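PDB 3FHM: CBS domain-containing protein from Agrobacterium tumefaciens, which is of uncharacterized function but binds AMP and NADH through a pair of CBS domains, probably sensing nucleotides. Local coordinates for residues Gly59-Thr64 with Gly72-Arg77. Sequence-based numbering, arbitrary orientation.
Sequences GAVVVT and GIFTER. With AMP (adenosine monophosphate), chain E; NAI (1,4-dihydronicotinamide adenine dinucleotide), chain F.
Val-61 meets the Phe-74 ring at its edge, near the ring plane, with CG2 4.3 Å from CD2. Phe-74 CG lies anti to the backbone N (chi1 172°), so the ring leads away from the partner strand and packs against Ile-46, Ala-49 and Leu-53 of helix 46-56. On the opposite sheet face, Ile-73 lies over a face of the AMP adenine, its CG2 3.8 Å from C5 and N7. Between these layers the strands run antiparallel, at 151°. Val-61 and Phe-74 form a hydrogen-bonded pair, in which Phe-74 N reaches Val-61 O almost straight (178° at the hydrogen); Val-63 N also donates to Gly-72 O (2.8 Å). Where the second strand turns into helix 76-86, Glu-76 N hydrogen-bonds to Gly-59 O (3.1 Å), while Thr-75 OG1 accepts from Arg-77 N as an N-cap and donates to AMP O2P (2.8 Å). Glu-76 carboxylate, beside Gly-59, makes salt bridges to Arg-77 and Arg-125 of the second subunit. Gly-59 N donates to the NADH phosphate oxygen O2A (2.7 Å). This is the beta hairpin of a CBS domain, its two strands serving separate nucleotide sites of the CBS pair.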
loop_
_atom_site.group_PDB
_atom_site.type_symbol
_atom_site.label_atom_id
_atom_site.label_comp_id
_atom_site.label_asym_id
_atom_site.label_seq_id
_atom_site.Cartn_x
_atom_site.Cartn_y
_atom_site.Cartn_z
ATOM N N GLY A 59 -6.473 -2.931 0.840
ATOM C CA GLY A 59 -5.584 -2.828 -0.295
ATOM C C GLY A 59 -5.381 -4.108 -1.105
ATOM O O GLY A 59 -4.683 -4.081 -2.126
ATOM N N ALA A 60 -5.996 -5.213 -0.676
ATOM C CA ALA A 60 -5.725 -6.514 -1.170
ATOM C C ALA A 60 -6.985 -7.376 -1.149
ATOM O O ALA A 60 -7.880 -7.195 -0.309
ATOM C CB ALA A 60 -4.717 -7.144 -0.316
ATOM N N VAL A 61 -7.069 -8.300 -2.104
ATOM C CA VAL A 61 -8.085 -9.336 -2.099
ATOM C C VAL A 61 -7.455 -10.635 -2.583
ATOM O O VAL A 61 -6.599 -10.632 -3.492
ATOM C CB VAL A 61 -9.440 -9.002 -2.860
ATOM C CG1 VAL A 61 -10.363 -8.063 -2.007
ATOM C CG2 VAL A 61 -9.250 -8.491 -4.212
ATOM N N VAL A 62 -7.833 -11.736 -1.944
ATOM C CA VAL A 62 -7.288 -13.046 -2.290
ATOM C C VAL A 62 -8.231 -13.690 -3.314
ATOM O O VAL A 62 -9.473 -13.699 -3.112
ATOM C CB VAL A 62 -7.124 -13.970 -1.017
ATOM C CG1 VAL A 62 -6.482 -15.271 -1.334
ATOM C CG2 VAL A 62 -6.308 -13.268 0.031
ATOM N N VAL A 63 -7.638 -14.197 -4.401
ATOM C CA VAL A 63 -8.375 -14.892 -5.456
ATOM C C VAL A 63 -8.527 -16.389 -5.171
ATOM O O VAL A 63 -7.546 -17.150 -5.235
ATOM C CB VAL A 63 -7.737 -14.768 -6.897
ATOM C CG1 VAL A 63 -8.765 -15.069 -7.971
ATOM C CG2 VAL A 63 -7.168 -13.410 -7.122
ATOM N N THR A 64 -9.771 -16.810 -4.922
ATOM C CA THR A 64 -10.137 -18.194 -4.623
ATOM C C THR A 64 -11.087 -18.782 -5.700
ATOM O O THR A 64 -11.888 -18.048 -6.275
ATOM C CB THR A 64 -10.889 -18.307 -3.232
ATOM O OG1 THR A 64 -12.230 -17.822 -3.345
ATOM C CG2 THR A 64 -10.195 -17.557 -2.144
ATOM N N GLY A 72 -4.332 -16.894 -6.210
ATOM C CA GLY A 72 -3.446 -15.744 -6.275
ATOM C C GLY A 72 -3.944 -14.551 -5.470
ATOM O O GLY A 72 -4.914 -14.619 -4.650
ATOM N N ILE A 73 -3.292 -13.419 -5.689
ATOM C CA ILE A 73 -3.546 -12.269 -4.836
ATOM C C ILE A 73 -3.453 -11.017 -5.745
ATOM O O ILE A 73 -2.581 -10.909 -6.623
ATOM C CB ILE A 73 -2.614 -12.317 -3.569
ATOM C CG1 ILE A 73 -2.993 -11.284 -2.558
ATOM C CG2 ILE A 73 -1.138 -12.082 -3.907
ATOM C CD1 ILE A 73 -1.844 -11.121 -1.602
ATOM N N PHE A 74 -4.414 -10.110 -5.584
ATOM C CA PHE A 74 -4.492 -8.888 -6.391
ATOM C C PHE A 74 -4.486 -7.691 -5.435
ATOM O O PHE A 74 -5.285 -7.662 -4.483
ATOM C CB PHE A 74 -5.788 -8.911 -7.237
ATOM C CG PHE A 74 -6.093 -7.610 -7.982
ATOM C CD1 PHE A 74 -5.552 -7.373 -9.256
ATOM C CD2 PHE A 74 -6.959 -6.646 -7.405
ATOM C CE1 PHE A 74 -5.823 -6.198 -9.962
ATOM C CE2 PHE A 74 -7.266 -5.412 -8.090
ATOM C CZ PHE A 74 -6.683 -5.195 -9.385
ATOM N N THR A 75 -3.595 -6.725 -5.672
ATOM C CA THR A 75 -3.545 -5.512 -4.789
ATOM C C THR A 75 -3.663 -4.257 -5.631
ATOM O O THR A 75 -3.486 -4.311 -6.936
ATOM C CB THR A 75 -2.179 -5.409 -4.023
ATOM O OG1 THR A 75 -1.108 -4.982 -4.905
ATOM C CG2 THR A 75 -1.815 -6.762 -3.397
ATOM N N GLU A 76 -3.885 -3.138 -4.940
ATOM C CA GLU A 76 -3.799 -1.808 -5.614
ATOM C C GLU A 76 -2.531 -1.652 -6.561
ATOM O O GLU A 76 -2.567 -0.931 -7.585
ATOM C CB GLU A 76 -3.870 -0.678 -4.576
ATOM C CG GLU A 76 -2.806 -0.818 -3.436
ATOM C CD GLU A 76 -3.231 -0.257 -2.033
ATOM O OE1 GLU A 76 -2.625 -0.740 -1.045
ATOM O OE2 GLU A 76 -4.118 0.635 -1.913
ATOM N N ARG A 77 -1.425 -2.335 -6.220
ATOM C CA ARG A 77 -0.258 -2.168 -7.019
ATOM C C ARG A 77 -0.417 -2.894 -8.371
ATOM O O ARG A 77 0.050 -2.392 -9.385
ATOM C CB ARG A 77 0.981 -2.607 -6.271
ATOM C CG ARG A 77 2.279 -2.633 -7.114
ATOM C CD ARG A 77 2.760 -1.230 -7.360
ATOM N NE ARG A 77 2.801 -0.394 -6.159
ATOM C CZ ARG A 77 3.916 -0.107 -5.482
ATOM N NH1 ARG A 77 5.083 -0.573 -5.928
ATOM N NH2 ARG A 77 3.854 0.661 -4.380
HETATM P P AMP E . 1.430 -4.890 -2.146
HETATM O O1P AMP E . 0.983 -6.139 -1.489
HETATM O O2P AMP E . 0.373 -4.033 -2.743
HETATM O O3P AMP E . 2.523 -4.197 -1.341
HETATM O "O5'" AMP E . 1.987 -5.673 -3.436
HETATM C "C5'" AMP E . 2.781 -5.183 -4.541
HETATM C "C4'" AMP E . 3.048 -6.427 -5.405
HETATM O "O4'" AMP E . 3.389 -7.523 -4.573
HETATM C "C3'" AMP E . 1.791 -6.901 -6.126
HETATM O "O3'" AMP E . 2.036 -7.515 -7.387
HETATM C "C2'" AMP E . 1.290 -8.011 -5.296
HETATM O "O2'" AMP E . 0.645 -8.920 -6.144
HETATM C "C1'" AMP E . 2.529 -8.615 -4.787
HETATM N N9 AMP E . 2.159 -9.380 -3.580
HETATM C C8 AMP E . 1.312 -9.083 -2.558
HETATM N N7 AMP E . 1.174 -10.087 -1.626
HETATM C C5 AMP E . 1.982 -11.029 -2.062
HETATM C C6 AMP E . 2.340 -12.349 -1.565
HETATM N N6 AMP E . 1.803 -12.826 -0.422
HETATM N N1 AMP E . 3.220 -13.046 -2.308
HETATM C C2 AMP E . 3.759 -12.583 -3.478
HETATM N N3 AMP E . 3.487 -11.398 -4.014
HETATM C C4 AMP E . 2.616 -10.593 -3.334
HETATM P PA NAI F . -4.665 -2.251 3.861
HETATM O O1A NAI F . -5.311 -0.926 3.778
HETATM O O2A NAI F . -4.620 -3.250 2.717
HETATM O O5B NAI F . -5.332 -3.080 5.033
HETATM C C5B NAI F . -6.128 -2.435 6.060
HETATM C C4B NAI F . -6.594 -3.484 7.031
HETATM O O4B NAI F . -7.392 -4.464 6.380
HETATM C C3B NAI F . -5.377 -4.209 7.506
HETATM O O3B NAI F . -5.630 -4.388 8.913
HETATM C C2B NAI F . -5.397 -5.537 6.832
HETATM O O2B NAI F . -5.228 -6.454 7.861
HETATM C C1B NAI F . -6.823 -5.741 6.469
HETATM N N9A NAI F . -6.981 -6.482 5.200
HETATM C C8A NAI F . -6.293 -6.286 4.061
HETATM N N7A NAI F . -6.704 -7.173 3.124
HETATM C C5A NAI F . -7.671 -7.920 3.648
HETATM C C6A NAI F . -8.537 -9.010 3.180
HETATM N N6A NAI F . -8.418 -9.467 1.910
HETATM N N1A NAI F . -9.444 -9.548 4.033
HETATM C C2A NAI F . -9.548 -9.086 5.287
HETATM N N3A NAI F . -8.797 -8.074 5.743
HETATM C C4A NAI F . -7.853 -7.468 4.999
HETATM O O3 NAI F . -3.160 -2.307 4.421
HETATM P PN NAI F . -2.110 -1.189 4.978
HETATM O O1N NAI F . -1.066 -0.639 4.050
HETATM O O2N NAI F . -1.577 -1.990 6.111
HETATM O O5D NAI F . -3.026 0.043 5.473
HETATM C C5D NAI F . -3.316 1.262 4.775
HETATM C C4D NAI F . -3.172 2.387 5.792
HETATM O O4D NAI F . -4.009 2.106 6.936
HETATM C C3D NAI F . -1.703 2.463 6.310
HETATM O O3D NAI F . -1.243 3.816 6.418
HETATM C C2D NAI F . -1.698 1.895 7.726
HETATM O O2D NAI F . -0.683 2.474 8.573
HETATM C C1D NAI F . -3.170 2.143 8.123
HETATM N N1N NAI F . -3.621 1.106 8.995
HETATM C C2N NAI F . -4.155 1.507 10.166
HETATM C C3N NAI F . -4.610 0.555 11.103
HETATM C C7N NAI F . -5.242 1.069 12.383
HETATM O O7N NAI F . -5.699 0.273 13.222
HETATM N N7N NAI F . -5.335 2.398 12.529
HETATM C C4N NAI F . -4.504 -0.826 10.814
HETATM C C5N NAI F . -3.914 -1.217 9.589
HETATM C C6N NAI F . -3.471 -0.219 8.660
#